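Long-range contacts in racemase (Pseudovibrio sp. JE062, PDB 3MKC), which belongs to the enolase superfamily, joining an N-terminal domain of the mandelate racemase/muconate lactonizing enzyme type to a C-terminal domain of the TIM-barrel class: residues V281-S286 with N308-P313; T267-A272 with L297-E302; D207-Y212 with E233-E238. All coordinates share one frame; numbering follows the deposited sequence.

Contact 1: residues V281-S286 with N308-P313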
loop_
_atom_site.group_PDB
_atom_site.type_symbol
_atom_site.label_atom_id
_atom_site.label_comp_id
_atom_site.label_asym_id
_atom_site.label_seq_id
_atom_site.Cartn_x
_atom_site.Cartn_y
_atom_site.Cartn_z
ATOM N N VAL A 281 12.851 -7.122 -11.245
ATOM C CA VAL A 281 12.619 -7.296 -9.813
ATOM C C VAL A 281 11.772 -8.513 -9.440
ATOM O O VAL A 281 10.967 -8.989 -10.237
ATOM C CB VAL A 281 12.003 -6.008 -9.179
ATOM C CG1 VAL A 281 12.968 -4.854 -9.362
ATOM C CG2 VAL A 281 10.658 -5.685 -9.802
ATOM N N HIS A 282 11.988 -9.028 -8.231
ATOM C CA HIS A 282 11.252 -10.195 -7.746
ATOM C C HIS A 282 9.930 -9.810 -7.134
ATOM O O HIS A 282 9.043 -10.642 -7.005
ATOM C CB HIS A 282 11.994 -10.928 -6.618
ATOM C CG HIS A 282 13.355 -11.424 -6.978
ATOM N ND1 HIS A 282 14.447 -10.592 -7.093
ATOM C CD2 HIS A 282 13.822 -12.684 -7.156
ATOM C CE1 HIS A 282 15.528 -11.316 -7.319
ATOM N NE2 HIS A 282 15.176 -12.589 -7.359
ATOM N N LEU A 283 9.812 -8.553 -6.732
ATOM C CA LEU A 283 8.613 -8.124 -6.037
ATOM C C LEU A 283 8.283 -6.659 -6.295
ATOM O O LEU A 283 9.173 -5.811 -6.313
ATOM C CB LEU A 283 8.846 -8.373 -4.541
ATOM C CG LEU A 283 7.731 -8.278 -3.505
ATOM C CD1 LEU A 283 8.077 -9.186 -2.319
ATOM C CD2 LEU A 283 7.554 -6.836 -3.063
ATOM N N LEU A 284 6.996 -6.380 -6.487
ATOM C CA LEU A 284 6.508 -5.027 -6.737
ATOM C C LEU A 284 5.789 -4.495 -5.503
ATOM O O LEU A 284 5.045 -5.222 -4.849
ATOM C CB LEU A 284 5.532 -5.029 -7.909
ATOM C CG LEU A 284 6.113 -5.458 -9.258
ATOM C CD1 LEU A 284 4.973 -5.627 -10.245
ATOM C CD2 LEU A 284 7.111 -4.410 -9.760
ATOM N N GLN A 285 5.984 -3.212 -5.214
ATOM C CA GLN A 285 5.368 -2.601 -4.048
ATOM C C GLN A 285 4.415 -1.446 -4.363
ATOM O O GLN A 285 4.205 -0.560 -3.526
ATOM C CB GLN A 285 6.464 -2.139 -3.083
ATOM C CG GLN A 285 7.393 -3.283 -2.682
ATOM C CD GLN A 285 8.522 -2.856 -1.763
ATOM O OE1 GLN A 285 9.229 -1.892 -2.037
ATOM N NE2 GLN A 285 8.703 -3.590 -0.670
ATOM N N SER A 286 3.840 -1.461 -5.566
ATOM C CA SER A 286 2.889 -0.428 -5.977
ATOM C C SER A 286 1.866 -0.223 -4.856
ATOM O O SER A 286 1.299 -1.181 -4.338
ATOM C CB SER A 286 2.194 -0.855 -7.265
ATOM O OG SER A 286 3.160 -1.191 -8.248
ATOM N N ASN A 308 6.182 -14.444 -12.701
ATOM C CA ASN A 308 6.856 -14.939 -11.495
ATOM C C ASN A 308 7.348 -13.823 -10.581
ATOM O O ASN A 308 8.441 -13.893 -10.013
ATOM C CB ASN A 308 8.031 -15.835 -11.885
ATOM C CG ASN A 308 7.602 -16.993 -12.756
ATOM O OD1 ASN A 308 6.903 -17.909 -12.303
ATOM N ND2 ASN A 308 8.005 -16.955 -14.021
ATOM N N VAL A 309 6.515 -12.804 -10.431
ATOM C CA VAL A 309 6.827 -11.659 -9.592
ATOM C C VAL A 309 5.774 -11.527 -8.495
ATOM O O VAL A 309 4.578 -11.545 -8.771
ATOM C CB VAL A 309 6.850 -10.370 -10.437
ATOM C CG1 VAL A 309 6.963 -9.141 -9.549
ATOM C CG2 VAL A 309 8.023 -10.429 -11.412
ATOM N N GLN A 310 6.230 -11.398 -7.255
ATOM C CA GLN A 310 5.321 -11.246 -6.124
ATOM C C GLN A 310 4.899 -9.801 -5.986
ATOM O O GLN A 310 5.610 -8.897 -6.422
ATOM C CB GLN A 310 6.013 -11.653 -4.818
ATOM C CG GLN A 310 6.547 -13.062 -4.799
ATOM C CD GLN A 310 6.956 -13.492 -3.398
ATOM O OE1 GLN A 310 7.392 -12.670 -2.588
ATOM N NE2 GLN A 310 6.829 -14.779 -3.113
ATOM N N VAL A 311 3.740 -9.583 -5.374
ATOM C CA VAL A 311 3.276 -8.229 -5.137
ATOM C C VAL A 311 2.882 -8.098 -3.674
ATOM O O VAL A 311 2.107 -8.896 -3.156
ATOM C CB VAL A 311 2.060 -7.862 -5.995
ATOM C CG1 VAL A 311 1.630 -6.422 -5.691
ATOM C CG2 VAL A 311 2.402 -8.007 -7.475
HETATM N N MSE A 312 3.461 -7.105 -3.014
HETATM C CA MSE A 312 3.163 -6.797 -1.618
HETATM C C MSE A 312 3.021 -5.290 -1.676
HETATM O O MSE A 312 4.000 -4.559 -1.527
HETATM C CB MSE A 312 4.322 -7.188 -0.702
HETATM C CG MSE A 312 4.499 -8.694 -0.535
HETATM SE SE MSE A 312 5.726 -9.149 0.863
HETATM C CE MSE A 312 5.774 -11.017 0.542
ATOM N N PRO A 313 1.797 -4.804 -1.917
ATOM C CA PRO A 313 1.560 -3.365 -2.012
ATOM C C PRO A 313 2.022 -2.556 -0.816
ATOM O O PRO A 313 1.778 -2.932 0.334
ATOM C CB PRO A 313 0.050 -3.275 -2.220
ATOM C CG PRO A 313 -0.289 -4.574 -2.885
ATOM C CD PRO A 313 0.537 -5.549 -2.090
HETATM O O HOH W 1 9.546 -13.511 -7.409
HETATM O O HOH W 2 5.937 -4.373 0.551
#

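Contact 2: residues T267-A272 with L297-E302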
loop_
_atom_site.group_PDB
_atom_site.type_symbol
_atom_site.label_atom_id
_atom_site.label_comp_id
_atom_site.label_asym_id
_atom_site.label_seq_id
_atom_site.Cartn_x
_atom_site.Cartn_y
_atom_site.Cartn_z
ATOM N N THR A 267 3.343 4.477 -10.310
ATOM C CA THR A 267 1.900 4.555 -10.556
ATOM C C THR A 267 1.607 3.889 -11.901
ATOM O O THR A 267 2.403 3.984 -12.841
ATOM C CB THR A 267 1.357 6.010 -10.581
ATOM O OG1 THR A 267 1.839 6.689 -11.749
ATOM C CG2 THR A 267 1.773 6.758 -9.316
ATOM N N THR A 268 0.466 3.207 -11.951
ATOM C CA THR A 268 -0.058 2.470 -13.097
ATOM C C THR A 268 0.646 1.164 -13.392
ATOM O O THR A 268 1.772 0.924 -12.956
ATOM C CB THR A 268 -0.061 3.287 -14.403
ATOM O OG1 THR A 268 1.271 3.358 -14.923
ATOM C CG2 THR A 268 -0.609 4.697 -14.157
ATOM N N ARG A 269 -0.048 0.320 -14.141
ATOM C CA ARG A 269 0.477 -0.980 -14.520
ATOM C C ARG A 269 1.553 -0.789 -15.573
ATOM O O ARG A 269 2.322 -1.701 -15.854
ATOM C CB ARG A 269 -0.653 -1.848 -15.078
ATOM C CG ARG A 269 -1.415 -1.213 -16.231
ATOM C CD ARG A 269 -2.630 -2.059 -16.593
ATOM N NE ARG A 269 -3.329 -1.586 -17.788
ATOM C CZ ARG A 269 -4.031 -0.458 -17.850
ATOM N NH1 ARG A 269 -4.133 0.320 -16.783
ATOM N NH2 ARG A 269 -4.631 -0.108 -18.982
ATOM N N PHE A 270 1.606 0.403 -16.157
ATOM C CA PHE A 270 2.601 0.673 -17.193
ATOM C C PHE A 270 3.994 0.786 -16.589
ATOM O O PHE A 270 4.977 0.294 -17.157
ATOM C CB PHE A 270 2.222 1.951 -17.939
ATOM C CG PHE A 270 0.835 1.901 -18.520
ATOM C CD1 PHE A 270 0.488 0.902 -19.417
ATOM C CD2 PHE A 270 -0.133 2.818 -18.134
ATOM C CE1 PHE A 270 -0.806 0.808 -19.924
ATOM C CE2 PHE A 270 -1.428 2.734 -18.632
ATOM C CZ PHE A 270 -1.769 1.730 -19.525
ATOM N N GLU A 271 4.087 1.450 -15.442
ATOM C CA GLU A 271 5.376 1.575 -14.781
ATOM C C GLU A 271 5.701 0.220 -14.182
ATOM O O GLU A 271 6.845 -0.213 -14.216
ATOM C CB GLU A 271 5.343 2.645 -13.678
ATOM C CG GLU A 271 5.276 4.055 -14.248
ATOM C CD GLU A 271 5.528 5.143 -13.227
ATOM O OE1 GLU A 271 5.803 4.830 -12.045
ATOM O OE2 GLU A 271 5.455 6.329 -13.619
ATOM N N ALA A 272 4.690 -0.451 -13.642
ATOM C CA ALA A 272 4.916 -1.766 -13.052
ATOM C C ALA A 272 5.485 -2.746 -14.082
ATOM O O ALA A 272 6.391 -3.511 -13.780
ATOM C CB ALA A 272 3.618 -2.323 -12.465
ATOM N N LEU A 297 -4.218 -2.580 -9.016
ATOM C CA LEU A 297 -3.419 -3.580 -8.314
ATOM C C LEU A 297 -3.782 -4.988 -8.783
ATOM O O LEU A 297 -2.940 -5.894 -8.784
ATOM C CB LEU A 297 -3.598 -3.453 -6.796
ATOM C CG LEU A 297 -2.696 -2.397 -6.149
ATOM C CD1 LEU A 297 -3.054 -2.237 -4.686
ATOM C CD2 LEU A 297 -1.231 -2.808 -6.283
ATOM N N ARG A 298 -5.032 -5.177 -9.188
ATOM C CA ARG A 298 -5.448 -6.483 -9.683
ATOM C C ARG A 298 -4.780 -6.745 -11.033
ATOM O O ARG A 298 -4.281 -7.839 -11.283
ATOM C CB ARG A 298 -6.965 -6.551 -9.849
ATOM C CG ARG A 298 -7.446 -7.917 -10.291
ATOM C CD ARG A 298 -8.946 -7.941 -10.521
ATOM N NE ARG A 298 -9.432 -9.311 -10.624
ATOM C CZ ARG A 298 -10.710 -9.647 -10.775
ATOM N NH1 ARG A 298 -11.649 -8.710 -10.846
ATOM N NH2 ARG A 298 -11.051 -10.929 -10.843
ATOM N N ARG A 299 -4.781 -5.745 -11.915
ATOM C CA ARG A 299 -4.143 -5.938 -13.217
ATOM C C ARG A 299 -2.654 -6.152 -13.036
ATOM O O ARG A 299 -2.049 -7.008 -13.683
ATOM C CB ARG A 299 -4.387 -4.738 -14.132
ATOM C CG ARG A 299 -5.776 -4.751 -14.750
ATOM C CD ARG A 299 -5.934 -3.673 -15.797
ATOM N NE ARG A 299 -6.059 -2.343 -15.212
ATOM C CZ ARG A 299 -7.192 -1.640 -15.196
ATOM N NH1 ARG A 299 -8.296 -2.143 -15.726
ATOM N NH2 ARG A 299 -7.215 -0.422 -14.672
ATOM N N ILE A 300 -2.070 -5.366 -12.141
ATOM C CA ILE A 300 -0.651 -5.454 -11.857
ATOM C C ILE A 300 -0.272 -6.821 -11.299
ATOM O O ILE A 300 0.740 -7.402 -11.686
ATOM C CB ILE A 300 -0.247 -4.378 -10.845
ATOM C CG1 ILE A 300 -0.357 -3.003 -11.504
ATOM C CG2 ILE A 300 1.153 -4.653 -10.305
ATOM C CD1 ILE A 300 -0.137 -1.845 -10.545
ATOM N N THR A 301 -1.092 -7.346 -10.395
ATOM C CA THR A 301 -0.776 -8.628 -9.793
ATOM C C THR A 301 -0.928 -9.819 -10.735
ATOM O O THR A 301 -0.125 -10.748 -10.699
ATOM C CB THR A 301 -1.627 -8.860 -8.529
ATOM O OG1 THR A 301 -1.426 -7.768 -7.624
ATOM C CG2 THR A 301 -1.203 -10.151 -7.832
ATOM N N GLU A 302 -1.953 -9.798 -11.579
ATOM C CA GLU A 302 -2.161 -10.908 -12.499
ATOM C C GLU A 302 -1.018 -10.925 -13.498
ATOM O O GLU A 302 -0.576 -11.988 -13.910
ATOM C CB GLU A 302 -3.521 -10.793 -13.201
ATOM C CG GLU A 302 -4.691 -10.884 -12.208
ATOM C CD GLU A 302 -6.060 -11.073 -12.861
ATOM O OE1 GLU A 302 -6.259 -10.649 -14.020
ATOM O OE2 GLU A 302 -6.951 -11.635 -12.192
#

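Contact 3: residues D207-Y212 with E233-E238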
loop_
_atom_site.group_PDB
_atom_site.type_symbol
_atom_site.label_atom_id
_atom_site.label_comp_id
_atom_site.label_asym_id
_atom_site.label_seq_id
_atom_site.Cartn_x
_atom_site.Cartn_y
_atom_site.Cartn_z
ATOM N N ASP A 207 10.362 -14.366 9.311
ATOM C CA ASP A 207 10.937 -13.766 8.114
ATOM C C ASP A 207 11.278 -12.311 8.386
ATOM O O ASP A 207 10.544 -11.619 9.092
ATOM C CB ASP A 207 9.966 -13.855 6.942
ATOM C CG ASP A 207 10.129 -15.130 6.151
ATOM O OD1 ASP A 207 11.277 -15.433 5.767
ATOM O OD2 ASP A 207 9.117 -15.817 5.901
HETATM N N MSE A 208 12.382 -11.843 7.811
HETATM C CA MSE A 208 12.818 -10.469 8.016
HETATM C C MSE A 208 13.117 -9.764 6.707
HETATM O O MSE A 208 13.969 -10.208 5.936
HETATM C CB MSE A 208 14.069 -10.441 8.890
HETATM C CG MSE A 208 14.546 -9.042 9.253
HETATM SE SE MSE A 208 15.970 -9.085 10.561
HETATM C CE MSE A 208 17.304 -8.061 9.665
HETATM N N MSE A 209 12.415 -8.660 6.478
HETATM C CA MSE A 209 12.589 -7.846 5.280
HETATM C C MSE A 209 13.386 -6.607 5.659
HETATM O O MSE A 209 13.430 -6.233 6.831
HETATM C CB MSE A 209 11.238 -7.419 4.718
HETATM C CG MSE A 209 10.408 -8.572 4.152
HETATM SE SE MSE A 209 9.494 -9.683 5.442
HETATM C CE MSE A 209 7.907 -9.990 4.440
ATOM N N VAL A 210 14.016 -5.970 4.677
ATOM C CA VAL A 210 14.812 -4.778 4.957
ATOM C C VAL A 210 14.564 -3.645 3.964
ATOM O O VAL A 210 14.568 -3.859 2.747
ATOM C CB VAL A 210 16.323 -5.103 4.950
ATOM C CG1 VAL A 210 17.121 -3.875 5.383
ATOM C CG2 VAL A 210 16.608 -6.281 5.878
ATOM N N ASP A 211 14.351 -2.449 4.504
ATOM C CA ASP A 211 14.117 -1.243 3.717
ATOM C C ASP A 211 15.370 -0.396 3.871
ATOM O O ASP A 211 15.651 0.115 4.958
ATOM C CB ASP A 211 12.893 -0.492 4.264
ATOM C CG ASP A 211 12.636 0.833 3.551
ATOM O OD1 ASP A 211 13.386 1.185 2.619
ATOM O OD2 ASP A 211 11.669 1.525 3.932
ATOM N N TYR A 212 16.130 -0.258 2.791
ATOM C CA TYR A 212 17.366 0.511 2.833
ATOM C C TYR A 212 17.143 2.008 2.612
ATOM O O TYR A 212 18.085 2.799 2.645
ATOM C CB TYR A 212 18.357 -0.072 1.818
ATOM C CG TYR A 212 18.769 -1.494 2.152
ATOM C CD1 TYR A 212 19.876 -1.753 2.958
ATOM C CD2 TYR A 212 18.030 -2.577 1.691
ATOM C CE1 TYR A 212 20.236 -3.063 3.298
ATOM C CE2 TYR A 212 18.373 -3.880 2.021
ATOM C CZ TYR A 212 19.478 -4.121 2.826
ATOM O OH TYR A 212 19.819 -5.419 3.151
ATOM N N GLU A 233 19.589 -14.940 5.380
ATOM C CA GLU A 233 18.368 -15.423 4.749
ATOM C C GLU A 233 17.219 -14.418 4.804
ATOM O O GLU A 233 16.079 -14.781 5.116
ATOM C CB GLU A 233 17.926 -16.727 5.421
ATOM C CG GLU A 233 18.993 -17.818 5.431
ATOM C CD GLU A 233 18.529 -19.078 6.141
ATOM O OE1 GLU A 233 17.444 -19.593 5.792
ATOM O OE2 GLU A 233 19.250 -19.557 7.046
ATOM N N LEU A 234 17.512 -13.161 4.497
ATOM C CA LEU A 234 16.490 -12.118 4.517
ATOM C C LEU A 234 15.478 -12.348 3.391
ATOM O O LEU A 234 15.827 -12.855 2.321
ATOM C CB LEU A 234 17.161 -10.746 4.384
ATOM C CG LEU A 234 18.231 -10.474 5.458
ATOM C CD1 LEU A 234 18.941 -9.157 5.182
ATOM C CD2 LEU A 234 17.573 -10.450 6.841
ATOM N N TYR A 235 14.226 -11.973 3.639
ATOM C CA TYR A 235 13.167 -12.156 2.657
ATOM C C TYR A 235 13.361 -11.262 1.437
ATOM O O TYR A 235 13.200 -11.714 0.306
ATOM C CB TYR A 235 11.800 -11.876 3.274
ATOM C CG TYR A 235 10.680 -12.353 2.389
ATOM C CD1 TYR A 235 10.116 -13.616 2.568
ATOM C CD2 TYR A 235 10.229 -11.573 1.326
ATOM C CE1 TYR A 235 9.130 -14.089 1.712
ATOM C CE2 TYR A 235 9.256 -12.035 0.465
ATOM C CZ TYR A 235 8.707 -13.292 0.656
ATOM O OH TYR A 235 7.755 -13.766 -0.225
ATOM N N PHE A 236 13.676 -9.990 1.659
ATOM C CA PHE A 236 13.916 -9.105 0.532
ATOM C C PHE A 236 14.705 -7.848 0.849
ATOM O O PHE A 236 14.908 -7.501 2.018
ATOM C CB PHE A 236 12.600 -8.771 -0.210
ATOM C CG PHE A 236 11.639 -7.850 0.531
ATOM C CD1 PHE A 236 12.065 -6.651 1.107
ATOM C CD2 PHE A 236 10.276 -8.134 0.525
ATOM C CE1 PHE A 236 11.140 -5.750 1.659
ATOM C CE2 PHE A 236 9.338 -7.243 1.071
ATOM C CZ PHE A 236 9.772 -6.048 1.638
ATOM N N ALA A 237 15.176 -7.192 -0.208
ATOM C CA ALA A 237 15.943 -5.964 -0.094
ATOM C C ALA A 237 15.134 -4.875 -0.792
ATOM O O ALA A 237 15.008 -4.873 -2.019
ATOM C CB ALA A 237 17.288 -6.130 -0.756
ATOM N N GLU A 238 14.590 -3.961 0.005
ATOM C CA GLU A 238 13.762 -2.865 -0.493
ATOM C C GLU A 238 14.481 -1.521 -0.590
ATOM O O GLU A 238 15.330 -1.202 0.232
ATOM C CB GLU A 238 12.554 -2.704 0.428
ATOM C CG GLU A 238 11.694 -1.491 0.153
ATOM C CD GLU A 238 10.545 -1.381 1.137
ATOM O OE1 GLU A 238 10.063 -2.435 1.597
ATOM O OE2 GLU A 238 10.123 -0.246 1.436
HETATM O O HOH W 3 13.361 -13.825 6.228
HETATM O O HOH W 4 18.058 -7.357 2.516
#

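Contact 1: residues V281-S286 with N308-P313
Leu283 and Met312 lay their side chains across each other at about a right angle beside two short parallel strands. The CD1 methyl of Leu283 lies 4.0 Å from SE of Met312, a selenomethionine, while the CD2 branch turns to CB of the same residue. The first torsion of Leu283, which sets CG opposite its own backbone N (chi1 -169°), brings both methyls over the partner strand. Gln310 passes the same leucine obliquely, with its OE1 3.6 Å from Leu283 CD1; that oxygen is also hydrogen-bonded to Tyr235 OH. Phe236 of strand 236-238 packs against both Leu283 and Met312.

On the side of Leu284, a second crossing at about a right angle puts CG of Leu284 3.8 Å from CG1 of Val309. The other Val309 branch, CG2, faces the carbonyl oxygen of Val281. Ile300, Thr301 and Ala304 of helix 293-306 cover Leu284, Val309 and Val311 here.

Three backbone hydrogen bonds hold the register. Gln310 N donates to His282 O at 2.9 Å, Leu284 N to Gln310 O at 2.9 Å, and Met312 N to Leu284 O at 3.1 Å. A water donates to both His282 O and Asn308 O, giving the first of these oxygens a second partner. Asn308, with positive phi, closes helix 293-306 in a Schellman motif and turns the chain into strand 310-311. Strand 283-284, helix 293-306 and strand 310-311 thus form a beta-alpha-beta unit, the repeating element of a TIM-barrel-like domain.

Contact 2: residues T267-A272 with L297-E302
Arg299 meets Arg269 at the start of the contact, NE of Arg299 lying 3.6 Å from NH1 of Arg269 and over one face of that guanidinium. The two planes are turned 50° apart, so the groups overlap obliquely rather than stack flat. A bend at chi3 (-74°) turns the end of Arg299, whereas Arg269 runs extended from CG to NE; their CD atoms pass at 3.8 Å. Phe270 CZ lies against the opposite face of the Arg269 guanidinium. The like charges are probably reconciled by Glu296, whose OE1 forms a salt bridge with Arg299 NE and whose OE2 forms one with Arg269 NH1. Trp87 of helix 83-93 adds a cation-pi contact to Arg299 and also touches Arg269.

Ile300 follows and supplies the apolar part. Its CG1 rests 3.7 Å from CA of Arg269 and 3.8 Å from CB of the same arginine, so the base of that side chain covers the isoleucine. The CG2 branch of Ile300 is 4.0 Å from CB of Ala272, and its CD1 lies 4.1 Å from the carbonyl oxygen of Thr268.

The segment axes come within 9.4 Å and run 27° from parallel, an arrangement in keeping with successive helices in the outer layer of a TIM-barrel-like domain.

Contact 3: residues D207-Y212 with E233-E238
Met209 lies over the face of Phe236 in a CH-pi contact, its CG 3.5 Å from the ring centroid and 10° off the ring normal. Phe236 holds its ring there because CG sits between its backbone N and carbonyl carbon (chi1 71°). The selenium of Met209, a selenomethionine, makes Met-aromatic contacts with both Phe236 and Tyr235, and its CE lies over one face of Tyr235. At the Tyr235 edge is OD1 of Asp207, whose OD2 is hydrogen-bonded to Tyr337 OH.

Apolar contacts line the side of Val210 and Ala237. CG2 of Val210 meets Leu234 CD1 at 3.8 Å, and Ala237 CB lies 3.7 Å from CE2 of Tyr212.

Backbone hydrogen bonds join the parallel segments. Tyr235 N donates to Met208 O at 2.9 Å, and Val210 N donates to Phe236 O at 3.2 Å. Further on, Glu238 N to Val210 O is shorter, 2.7 Å, and Tyr212 N completes the series at Glu238 O. One water bridges Tyr212 OH and Phe236 O.

Charged groups gather at the far end, where Asp211 OD2 and Glu238 OE2 come within 3.4 Å. These carboxylates stack with planes 26° apart; Lys177 forms a salt bridge with Glu238 OE1, and Leu213 N donates to Asp211 OD1. Such a cluster at the C-terminal ends of adjacent barrel strands is consistent with the acidic metal-site region of enolase-superfamily proteins.

All three contacts belong to the barrel domain, and contact 1 touches both of the others. Its centre lies 10 Å from that of contact 2, which it meets in the layer between strands and helices, where Leu284 CD1 packs 3.9 Å from Ile300 CG2. Toward contact 3, 13 Å away between centres, the links are both polar and packing: Gln285 NE2 makes a weak hydrogen bond to Glu238 OE1, and Met312 CE packs 3.5 Å from Tyr235 OH. Contact 1 is thereby joined to the acidic strand ends of contact 3. Contacts 2 and 3 do not touch, their nearest atoms being about 12 Å apart.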